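Local coordinates for adhesion G-protein coupled receptor G6 (PDB 6V55) that probably acts as an adhesion G-protein-coupled receptor in myelination, with a calcium-binding multidomain extracellular region, at residues 113-116 and 117-121; 223-227 and 228-232; 186-190 and 191-195; 525-529 and 530-534. All coordinates share one frame; numbering follows the deposited sequence.

Interaction 1 of 4, residues 113-116 and 117-121; sequences VAVT and LRNQK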
loop_
_atom_site.group_PDB
_atom_site.type_symbol
_atom_site.label_atom_id
_atom_site.label_comp_id
_atom_site.label_asym_id
_atom_site.label_seq_id
_atom_site.Cartn_x
_atom_site.Cartn_y
_atom_site.Cartn_z
ATOM N N VAL A 113 16.645 -1.160 -11.180
ATOM C CA VAL A 113 17.795 -2.051 -11.167
ATOM C C VAL A 113 17.795 -2.822 -12.476
ATOM O O VAL A 113 16.764 -3.391 -12.861
ATOM C CB VAL A 113 17.754 -3.009 -9.958
ATOM C CG1 VAL A 113 18.860 -4.085 -10.053
ATOM C CG2 VAL A 113 17.869 -2.229 -8.652
ATOM N N ALA A 114 18.933 -2.810 -13.175
ATOM C CA ALA A 114 19.070 -3.607 -14.385
ATOM C C ALA A 114 19.124 -5.083 -14.030
ATOM O O ALA A 114 19.676 -5.458 -12.990
ATOM C CB ALA A 114 20.318 -3.185 -15.159
ATOM N N VAL A 115 18.474 -5.905 -14.862
ATOM C CA VAL A 115 18.643 -7.349 -14.766
ATOM C C VAL A 115 20.114 -7.661 -15.039
ATOM O O VAL A 115 20.748 -7.024 -15.898
ATOM C CB VAL A 115 17.665 -8.060 -15.727
ATOM C CG1 VAL A 115 17.704 -7.447 -17.099
ATOM C CG2 VAL A 115 17.930 -9.559 -15.845
ATOM N N THR A 116 20.695 -8.530 -14.201
ATOM C CA THR A 116 22.081 -8.966 -14.316
ATOM C C THR A 116 22.368 -9.602 -15.686
ATOM O O THR A 116 21.476 -10.118 -16.385
ATOM C CB THR A 116 22.433 -9.986 -13.221
ATOM O OG1 THR A 116 21.674 -11.191 -13.410
ATOM C CG2 THR A 116 22.142 -9.454 -11.847
ATOM N N LEU A 117 23.642 -9.514 -16.077
ATOM C CA LEU A 117 24.099 -10.149 -17.299
ATOM C C LEU A 117 24.035 -11.666 -17.224
ATOM O O LEU A 117 23.841 -12.308 -18.263
ATOM C CB LEU A 117 25.515 -9.684 -17.610
ATOM C CG LEU A 117 25.959 -9.656 -19.075
ATOM C CD1 LEU A 117 24.829 -9.248 -20.017
ATOM C CD2 LEU A 117 27.194 -8.760 -19.314
ATOM N N ARG A 118 24.101 -12.248 -16.019
ATOM C CA ARG A 118 24.004 -13.693 -15.849
ATOM C C ARG A 118 22.580 -14.239 -15.931
ATOM O O ARG A 118 22.389 -15.447 -15.743
ATOM C CB ARG A 118 24.635 -14.096 -14.521
ATOM C CG ARG A 118 26.135 -14.229 -14.602
ATOM C CD ARG A 118 26.670 -14.847 -13.337
ATOM N NE ARG A 118 27.640 -13.962 -12.707
ATOM C CZ ARG A 118 28.948 -14.006 -12.927
ATOM N NH1 ARG A 118 29.464 -14.902 -13.761
ATOM N NH2 ARG A 118 29.740 -13.149 -12.302
ATOM N N ASN A 119 21.584 -13.390 -16.173
ATOM C CA ASN A 119 20.250 -13.815 -16.572
ATOM C C ASN A 119 20.009 -13.551 -18.043
ATOM O O ASN A 119 18.855 -13.500 -18.471
ATOM C CB ASN A 119 19.175 -13.099 -15.743
ATOM C CG ASN A 119 19.033 -13.679 -14.350
ATOM O OD1 ASN A 119 18.804 -14.891 -14.185
ATOM N ND2 ASN A 119 19.183 -12.825 -13.333
ATOM N N GLN A 120 21.063 -13.322 -18.821
ATOM C CA GLN A 120 20.919 -12.960 -20.225
ATOM C C GLN A 120 21.913 -13.731 -21.089
ATOM O O GLN A 120 23.051 -13.974 -20.687
ATOM C CB GLN A 120 21.117 -11.440 -20.435
ATOM C CG GLN A 120 20.037 -10.555 -19.833
ATOM C CD GLN A 120 20.458 -9.123 -19.743
ATOM O OE1 GLN A 120 21.566 -8.831 -19.304
ATOM N NE2 GLN A 120 19.574 -8.207 -20.142
ATOM N N LYS A 121 21.473 -14.108 -22.278
ATOM C CA LYS A 121 22.319 -14.663 -23.324
ATOM C C LYS A 121 22.471 -13.579 -24.385
ATOM O O LYS A 121 21.734 -12.589 -24.381
ATOM C CB LYS A 121 21.699 -15.954 -23.892
ATOM C CG LYS A 121 21.922 -17.223 -23.005
ATOM C CD LYS A 121 20.912 -17.367 -21.828
ATOM C CE LYS A 121 21.201 -18.557 -20.888
ATOM N NZ LYS A 121 20.606 -18.358 -19.522
#

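Interaction 2 of 4, residues 223-227 and 228-232; sequences GVYFE and GHYFS. Unlike the reference sequence in segment 223-227: E227 (reference Gly).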
loop_
_atom_site.group_PDB
_atom_site.type_symbol
_atom_site.label_atom_id
_atom_site.label_comp_id
_atom_site.label_asym_id
_atom_site.label_seq_id
_atom_site.Cartn_x
_atom_site.Cartn_y
_atom_site.Cartn_z
ATOM N N GLY A 223 45.170 -25.683 -22.242
ATOM C CA GLY A 223 44.264 -26.570 -21.534
ATOM C C GLY A 223 42.848 -26.354 -22.084
ATOM O O GLY A 223 42.519 -25.250 -22.495
ATOM N N VAL A 224 42.081 -27.436 -22.141
ATOM C CA VAL A 224 40.686 -27.391 -22.583
ATOM C C VAL A 224 39.848 -28.113 -21.534
ATOM O O VAL A 224 40.168 -29.248 -21.156
ATOM C CB VAL A 224 40.494 -28.036 -23.970
ATOM C CG1 VAL A 224 39.026 -28.089 -24.347
ATOM C CG2 VAL A 224 41.234 -27.261 -25.035
ATOM N N TYR A 225 38.798 -27.456 -21.048
ATOM C CA TYR A 225 37.786 -28.096 -20.218
ATOM C C TYR A 225 36.464 -28.111 -20.986
ATOM O O TYR A 225 35.927 -27.050 -21.328
ATOM C CB TYR A 225 37.661 -27.372 -18.879
ATOM C CG TYR A 225 37.031 -28.175 -17.773
ATOM C CD1 TYR A 225 35.636 -28.272 -17.668
ATOM C CD2 TYR A 225 37.822 -28.824 -16.820
ATOM C CE1 TYR A 225 35.043 -29.004 -16.657
ATOM C CE2 TYR A 225 37.240 -29.556 -15.792
ATOM C CZ TYR A 225 35.847 -29.641 -15.719
ATOM O OH TYR A 225 35.243 -30.363 -14.715
ATOM N N PHE A 226 35.950 -29.317 -21.252
ATOM C CA PHE A 226 34.734 -29.541 -22.028
ATOM C C PHE A 226 34.194 -30.910 -21.638
ATOM O O PHE A 226 34.949 -31.891 -21.652
ATOM C CB PHE A 226 35.031 -29.496 -23.522
ATOM C CG PHE A 226 33.826 -29.322 -24.420
ATOM C CD1 PHE A 226 34.025 -29.334 -25.776
ATOM C CD2 PHE A 226 32.522 -29.105 -23.959
ATOM C CE1 PHE A 226 32.999 -29.169 -26.677
ATOM C CE2 PHE A 226 31.464 -28.922 -24.844
ATOM C CZ PHE A 226 31.718 -28.956 -26.242
ATOM N N GLU A 227 32.893 -30.954 -21.304
ATOM C CA GLU A 227 32.134 -32.167 -20.983
ATOM C C GLU A 227 32.732 -32.932 -19.794
ATOM O O GLU A 227 32.803 -34.161 -19.812
ATOM C CB GLU A 227 31.985 -33.066 -22.219
ATOM C CG GLU A 227 30.924 -32.542 -23.202
ATOM C CD GLU A 227 30.697 -33.453 -24.406
ATOM O OE1 GLU A 227 30.138 -32.969 -25.423
ATOM O OE2 GLU A 227 31.083 -34.644 -24.329
ATOM N N GLY A 228 33.172 -32.204 -18.755
ATOM C CA GLY A 228 33.648 -32.808 -17.519
ATOM C C GLY A 228 35.095 -33.251 -17.517
ATOM O O GLY A 228 35.655 -33.488 -16.432
ATOM N N HIS A 229 35.727 -33.355 -18.683
ATOM C CA HIS A 229 37.066 -33.901 -18.823
ATOM C C HIS A 229 38.070 -32.789 -19.103
ATOM O O HIS A 229 37.771 -31.822 -19.811
ATOM C CB HIS A 229 37.103 -34.930 -19.951
ATOM C CG HIS A 229 36.000 -35.941 -19.889
ATOM N ND1 HIS A 229 35.155 -36.187 -20.953
ATOM C CD2 HIS A 229 35.609 -36.778 -18.898
ATOM C CE1 HIS A 229 34.293 -37.131 -20.621
ATOM N NE2 HIS A 229 34.547 -37.508 -19.380
ATOM N N TYR A 230 39.262 -32.936 -18.551
ATOM C CA TYR A 230 40.326 -31.971 -18.746
ATOM C C TYR A 230 41.334 -32.517 -19.746
ATOM O O TYR A 230 41.724 -33.686 -19.682
ATOM C CB TYR A 230 41.006 -31.653 -17.414
ATOM C CG TYR A 230 42.224 -30.763 -17.522
ATOM C CD1 TYR A 230 42.105 -29.401 -17.829
ATOM C CD2 TYR A 230 43.501 -31.288 -17.325
ATOM C CE1 TYR A 230 43.240 -28.587 -17.922
ATOM C CE2 TYR A 230 44.628 -30.492 -17.408
ATOM C CZ TYR A 230 44.499 -29.150 -17.709
ATOM O OH TYR A 230 45.651 -28.396 -17.792
ATOM N N PHE A 231 41.758 -31.658 -20.658
ATOM C CA PHE A 231 42.686 -32.021 -21.708
ATOM C C PHE A 231 43.850 -31.048 -21.710
ATOM O O PHE A 231 43.729 -29.915 -21.237
ATOM C CB PHE A 231 42.007 -32.002 -23.041
ATOM C CG PHE A 231 40.859 -32.943 -23.130
ATOM C CD1 PHE A 231 39.553 -32.480 -23.013
ATOM C CD2 PHE A 231 41.079 -34.299 -23.319
ATOM C CE1 PHE A 231 38.478 -33.362 -23.096
ATOM C CE2 PHE A 231 40.013 -35.189 -23.402
ATOM C CZ PHE A 231 38.717 -34.723 -23.290
ATOM N N SER A 232 44.979 -31.504 -22.249
ATOM C CA SER A 232 46.184 -30.701 -22.296
ATOM C C SER A 232 46.884 -30.928 -23.623
ATOM O O SER A 232 46.822 -32.016 -24.196
ATOM C CB SER A 232 47.104 -31.049 -21.134
ATOM O OG SER A 232 46.692 -30.327 -20.001
#

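Interaction 3 of 4, residues 186-190 and 191-195; sequences LFIGA and SYCSV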
loop_
_atom_site.group_PDB
_atom_site.type_symbol
_atom_site.label_atom_id
_atom_site.label_comp_id
_atom_site.label_asym_id
_atom_site.label_seq_id
_atom_site.Cartn_x
_atom_site.Cartn_y
_atom_site.Cartn_z
ATOM N N LEU A 186 42.950 -21.936 -31.316
ATOM C CA LEU A 186 43.272 -20.732 -30.560
ATOM C C LEU A 186 44.359 -19.990 -31.321
ATOM O O LEU A 186 45.453 -20.524 -31.529
ATOM C CB LEU A 186 43.761 -21.071 -29.153
ATOM C CG LEU A 186 42.807 -20.893 -27.980
ATOM C CD1 LEU A 186 43.541 -21.196 -26.688
ATOM C CD2 LEU A 186 42.187 -19.495 -27.958
ATOM N N PHE A 187 44.062 -18.782 -31.754
ATOM C CA PHE A 187 45.053 -17.950 -32.413
ATOM C C PHE A 187 45.715 -17.105 -31.331
ATOM O O PHE A 187 45.050 -16.255 -30.736
ATOM C CB PHE A 187 44.369 -17.087 -33.464
ATOM C CG PHE A 187 45.269 -16.111 -34.115
ATOM C CD1 PHE A 187 46.137 -16.528 -35.121
ATOM C CD2 PHE A 187 45.240 -14.765 -33.743
ATOM C CE1 PHE A 187 46.986 -15.619 -35.734
ATOM C CE2 PHE A 187 46.084 -13.848 -34.333
ATOM C CZ PHE A 187 46.959 -14.268 -35.335
ATOM N N ILE A 188 47.009 -17.323 -31.054
ATOM C CA ILE A 188 47.707 -16.549 -30.020
ATOM C C ILE A 188 48.882 -15.798 -30.637
ATOM O O ILE A 188 49.803 -16.413 -31.190
ATOM C CB ILE A 188 48.188 -17.414 -28.845
ATOM C CG1 ILE A 188 47.070 -18.298 -28.305
ATOM C CG2 ILE A 188 48.636 -16.509 -27.721
ATOM C CD1 ILE A 188 47.483 -19.186 -27.154
ATOM N N GLY A 189 48.878 -14.472 -30.475
ATOM C CA GLY A 189 49.896 -13.601 -31.036
ATOM C C GLY A 189 49.880 -13.596 -32.553
ATOM O O GLY A 189 49.164 -12.811 -33.192
ATOM N N ALA A 190 50.692 -14.477 -33.134
ATOM C CA ALA A 190 50.681 -14.730 -34.564
ATOM C C ALA A 190 50.635 -16.210 -34.882
ATOM O O ALA A 190 50.718 -16.574 -36.058
ATOM C CB ALA A 190 51.915 -14.112 -35.241
ATOM N N SER A 191 50.511 -17.070 -33.879
ATOM C CA SER A 191 50.572 -18.511 -34.064
ATOM C C SER A 191 49.179 -19.115 -33.963
ATOM O O SER A 191 48.217 -18.466 -33.554
ATOM C CB SER A 191 51.500 -19.146 -33.023
ATOM O OG SER A 191 51.064 -18.826 -31.706
ATOM N N TYR A 192 49.086 -20.391 -34.328
ATOM C CA TYR A 192 47.829 -21.127 -34.316
ATOM C C TYR A 192 47.988 -22.373 -33.460
ATOM O O TYR A 192 48.815 -23.243 -33.763
ATOM C CB TYR A 192 47.414 -21.517 -35.726
ATOM C CG TYR A 192 46.875 -20.400 -36.560
ATOM C CD1 TYR A 192 45.495 -20.209 -36.713
ATOM C CD2 TYR A 192 47.753 -19.536 -37.218
ATOM C CE1 TYR A 192 45.006 -19.162 -37.501
ATOM C CE2 TYR A 192 47.293 -18.505 -37.991
ATOM C CZ TYR A 192 45.928 -18.318 -38.133
ATOM O OH TYR A 192 45.540 -17.277 -38.932
ATOM N N CYS A 193 47.196 -22.455 -32.402
ATOM C CA CYS A 193 47.194 -23.592 -31.489
ATOM C C CYS A 193 45.860 -24.305 -31.669
ATOM O O CYS A 193 44.829 -23.827 -31.183
ATOM C CB CYS A 193 47.407 -23.126 -30.051
ATOM S SG CYS A 193 48.911 -22.113 -29.832
ATOM N N SER A 194 45.875 -25.432 -32.385
ATOM C CA SER A 194 44.642 -26.154 -32.670
ATOM C C SER A 194 44.186 -26.920 -31.435
ATOM O O SER A 194 44.981 -27.599 -30.776
ATOM C CB SER A 194 44.826 -27.109 -33.843
ATOM O OG SER A 194 44.008 -28.256 -33.665
ATOM N N VAL A 195 42.908 -26.785 -31.104
ATOM C CA VAL A 195 42.340 -27.539 -29.995
ATOM C C VAL A 195 41.377 -28.587 -30.543
ATOM O O VAL A 195 40.468 -29.028 -29.826
ATOM C CB VAL A 195 41.623 -26.610 -29.000
ATOM C CG1 VAL A 195 42.643 -25.833 -28.203
ATOM C CG2 VAL A 195 40.658 -25.685 -29.719
#

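Interaction 4 of 4, residues 525-529 and 530-534; sequences ADISN and NGLSK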
loop_
_atom_site.group_PDB
_atom_site.type_symbol
_atom_site.label_atom_id
_atom_site.label_comp_id
_atom_site.label_asym_id
_atom_site.label_seq_id
_atom_site.Cartn_x
_atom_site.Cartn_y
_atom_site.Cartn_z
ATOM N N ALA A 525 -14.670 8.374 19.580
ATOM C CA ALA A 525 -13.697 9.458 19.432
ATOM C C ALA A 525 -12.821 9.298 18.191
ATOM O O ALA A 525 -12.330 10.304 17.657
ATOM C CB ALA A 525 -12.807 9.545 20.675
ATOM N N ASP A 526 -12.619 8.062 17.721
ATOM C CA ASP A 526 -11.904 7.853 16.473
ATOM C C ASP A 526 -12.706 8.334 15.256
ATOM O O ASP A 526 -12.156 9.079 14.429
ATOM C CB ASP A 526 -11.536 6.375 16.328
ATOM C CG ASP A 526 -10.099 6.160 15.856
ATOM O OD1 ASP A 526 -9.359 5.422 16.551
ATOM O OD2 ASP A 526 -9.708 6.716 14.795
ATOM N N ILE A 527 -13.998 7.940 15.152
ATOM C CA ILE A 527 -14.831 8.219 13.967
ATOM C C ILE A 527 -15.064 9.710 13.773
ATOM O O ILE A 527 -15.232 10.179 12.638
ATOM C CB ILE A 527 -16.219 7.562 14.040
ATOM C CG1 ILE A 527 -16.215 6.185 14.640
ATOM C CG2 ILE A 527 -16.794 7.418 12.658
ATOM C CD1 ILE A 527 -17.624 5.870 15.146
ATOM N N SER A 528 -15.084 10.469 14.867
ATOM C CA SER A 528 -15.473 11.863 14.867
ATOM C C SER A 528 -14.405 12.797 14.312
ATOM O O SER A 528 -14.717 13.959 14.034
ATOM C CB SER A 528 -15.828 12.258 16.288
ATOM O OG SER A 528 -16.477 11.197 16.942
ATOM N N ASN A 529 -13.164 12.336 14.140
ATOM C CA ASN A 529 -12.186 13.132 13.408
ATOM C C ASN A 529 -12.483 13.152 11.911
ATOM O O ASN A 529 -12.124 14.115 11.217
ATOM C CB ASN A 529 -10.792 12.580 13.663
ATOM C CG ASN A 529 -10.094 13.295 14.784
ATOM O OD1 ASN A 529 -9.690 12.680 15.781
ATOM N ND2 ASN A 529 -9.942 14.611 14.639
ATOM N N ASN A 530 -13.141 12.103 11.406
ATOM C CA ASN A 530 -13.442 11.915 9.996
ATOM C C ASN A 530 -14.628 12.776 9.576
ATOM O O ASN A 530 -15.381 13.304 10.404
ATOM C CB ASN A 530 -13.779 10.453 9.680
ATOM C CG ASN A 530 -12.829 9.453 10.339
ATOM O OD1 ASN A 530 -11.734 9.804 10.803
ATOM N ND2 ASN A 530 -13.245 8.184 10.355
ATOM N N GLY A 531 -14.788 12.901 8.260
ATOM C CA GLY A 531 -15.936 13.584 7.707
ATOM C C GLY A 531 -17.167 12.739 7.931
ATOM O O GLY A 531 -17.369 11.734 7.248
ATOM N N LEU A 532 -17.967 13.103 8.927
ATOM C CA LEU A 532 -19.162 12.344 9.266
ATOM C C LEU A 532 -20.390 12.958 8.619
ATOM O O LEU A 532 -20.443 14.158 8.340
ATOM C CB LEU A 532 -19.371 12.269 10.783
ATOM C CG LEU A 532 -18.507 11.272 11.564
ATOM C CD1 LEU A 532 -19.088 11.025 12.960
ATOM C CD2 LEU A 532 -18.362 9.958 10.792
ATOM N N SER A 533 -21.387 12.116 8.389
ATOM C CA SER A 533 -22.690 12.630 8.010
ATOM C C SER A 533 -23.350 13.276 9.217
ATOM O O SER A 533 -22.970 13.032 10.370
ATOM C CB SER A 533 -23.583 11.516 7.477
ATOM O OG SER A 533 -23.894 10.590 8.503
ATOM N N LYS A 534 -24.367 14.103 8.939
ATOM C CA LYS A 534 -25.145 14.701 10.013
ATOM C C LYS A 534 -25.959 13.648 10.754
ATOM O O LYS A 534 -26.148 13.778 11.962
ATOM C CB LYS A 534 -26.026 15.839 9.465
ATOM C CG LYS A 534 -27.441 15.504 8.994
ATOM C CD LYS A 534 -28.400 16.697 9.098
ATOM C CE LYS A 534 -28.680 17.086 10.551
ATOM N NZ LYS A 534 -29.296 15.985 11.362
#

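Interaction 1 of 4, residues 113-116 and 117-121
T116 forms the corner of a tight local bend, its carbonyl accepting the amide of N119 and its side chain lying against that of N119. The amide N of N119 donates to T116 O at 3.3 Å. The N-H points fairly straight at the oxygen (158°), but the donor lies above the carbonyl plane and not on a lone pair. One residue further on, Q120 N bonds to L117 O at 3.0 Å, so the backbone winds through a short 3-10 turn at 117-118. The hydroxyl of T116 stands between its backbone N and carbonyl carbon (chi1 65°), which brings OG1 over the turn to 3.0 Å from N119 ND2; the two side chains meet at a slant. V115 straddles the same corner with its two methyls: CG2 rests 3.8 Å from N119 CB, while CG1 lies against the end of the Q120 side chain. The end of the R118 side chain leads away and forms a salt bridge with D298. V113 still pairs through its backbone with I42 in the sheet of the CUB domain, whereas L117 packs on W299 and H301 and K121 forms a cation-pi contact with Y271. The bend thus carries the chain from strand 105-114, in a CUB-domain sheet, to strand 122-123, an edge strand of the six-stranded sheet in the pentraxin-like domain.

Interaction 2 of 4, residues 223-227 and 228-232
Y225 swings its ring back over the end of its own hairpin. With CG anti to the backbone N (chi1 -160°), the ring takes H229 O over one face, CD2 lies 4.3 Å from Y230 CB, and the phenol OH ends 3.6 Å from G228 O. Y230, also with CG anti to N, runs its ring along the same side of the sheet toward G223; both tyrosines touch L285 of helix 282-286. On the other side F231 turns CG beside its own N (chi1 -60°), setting its ring edge toward F226 O, while its CB is 4.3 Å from V224 CB; F198 stacks on this ring. The type I' turn has E227, a glycine in the reference sequence, and G228 at its corners, and the H229 ring lies with one face over E227 O. E227 itself reaches K209 in a salt bridge. An alanine in place of Y225 is likely to uncover H229 O and the turn at G228, and to leave L285 without part of its packing. The backbone bonds are firm between V224 and F231 (F231 N to V224 O, 2.9 Å) but weak between F226 and H229, so the aromatic side chains probably contribute to holding the hairpin together near its turn.

Interaction 3 of 4, residues 186-190 and 191-195
F187 drives one edge of its ring into the face of Y192, its cross-strand neighbour, in a T-shaped stack. The centroids are 4.9 Å apart with the planes at 64°, and F187 CD1 comes 3.5 Å from Y192 CZ, off-centre over the tyrosine ring. F187 carries CG anti to its backbone N (chi1 175°), whereas Y192 holds CG beside its N, and the two rotations put the edge of F187 against the face of Y192. The same CD1 lies 3.2 Å from S191 O, tucking the phenylalanine against the strand. Both rings touch S256 in a loop. On the opposite face of the sheet S191 grips the carbonyl of I188 twice: OG donates at 2.8 Å to I188 O in the carbonyl plane, and S191 N bonds to I188 O from above that plane. The hydroxyl gets there by standing between the backbone N and carbonyl carbon (chi1 57°), so a buried polar group is satisfied within the hairpin. Farther from the turn L186 and C193 exchange two short backbone bonds, L186 N to C193 O being 2.7 Å. I188 CD1 approaches C193 SG at 4.2 Å, and that sulfur forms the disulfide with C235. L186 and C193 also pack on I222 of strand 221-226. This is a beta hairpin with a two-residue loop, G189-A190, at the rim of a five-stranded antiparallel sheet packed on a six-stranded one, the concanavalin-like sandwich of the pentraxin family.

Interaction 4 of 4, residues 525-529 and 530-534
A type I beta turn from I527 to N530 carries the chain away from helix 517-527 and toward helix 534-550. Its closing bond runs from N530 N to I527 O at 3.1 Å, with the donor 52° out of the carbonyl plane. The turn itself brings N530 CB to 3.3 Å from I527 O; with CG beside the backbone N (chi1 -44°) the amide carbon also lies against that oxygen, at 3.4 Å from CG. The amide stays alongside I527, and from there ND2 donates to F99 O. Beyond the turn L532 points back at the helix: its CD2 meets I527 CG2 at 3.5 Å, the two side chains crossing at about a right angle, and CG lies 3.6 Å from I527 O. Carbon from N530 and from L532 thus lines the same carbonyl oxygen. CD1 of L532 reaches toward the CA of S528, whose hydroxyl bonds to L524 O. D526 is anchored to V101 N, and V101 belongs to the calcium site of the CUB domain. An alanine at N530 would probably leave F99 O without this donor and weaken the hold of the turn on the loop beside the metal. S533, as N-cap, closes on E536 N and starts the next helix. The whole is a tight loop between two consecutive helices, with a type I turn at its start and an N-cap at its end, consistent with helical subdomain A of the adhesion-receptor GAIN domain, here docked against the CUB calcium-binding loop.

Overall arrangement
Along the chain interaction 1 comes first, then interaction 3, interaction 2 and finally interaction 4. Interactions 2 and 3 are both hairpins of the pentraxin-like domain, one in each of its two sheets. Their centres are about 17 Å apart, and V224 CG2 touches V195 CG1 at 3.7 Å, so they share the sandwich core. Interaction 1 lies about 28 Å from interaction 2, centre to centre, at the passage from the CUB domain. Interaction 4 stands on the far side of the chain's centre, about 77 and 84 Å, centre to centre, from interactions 2 and 3. The CUB domain thus continues in sequence through interaction 1 and its calcium-binding loop is met through space at interaction 4, consistent with a chain that folds back on itself.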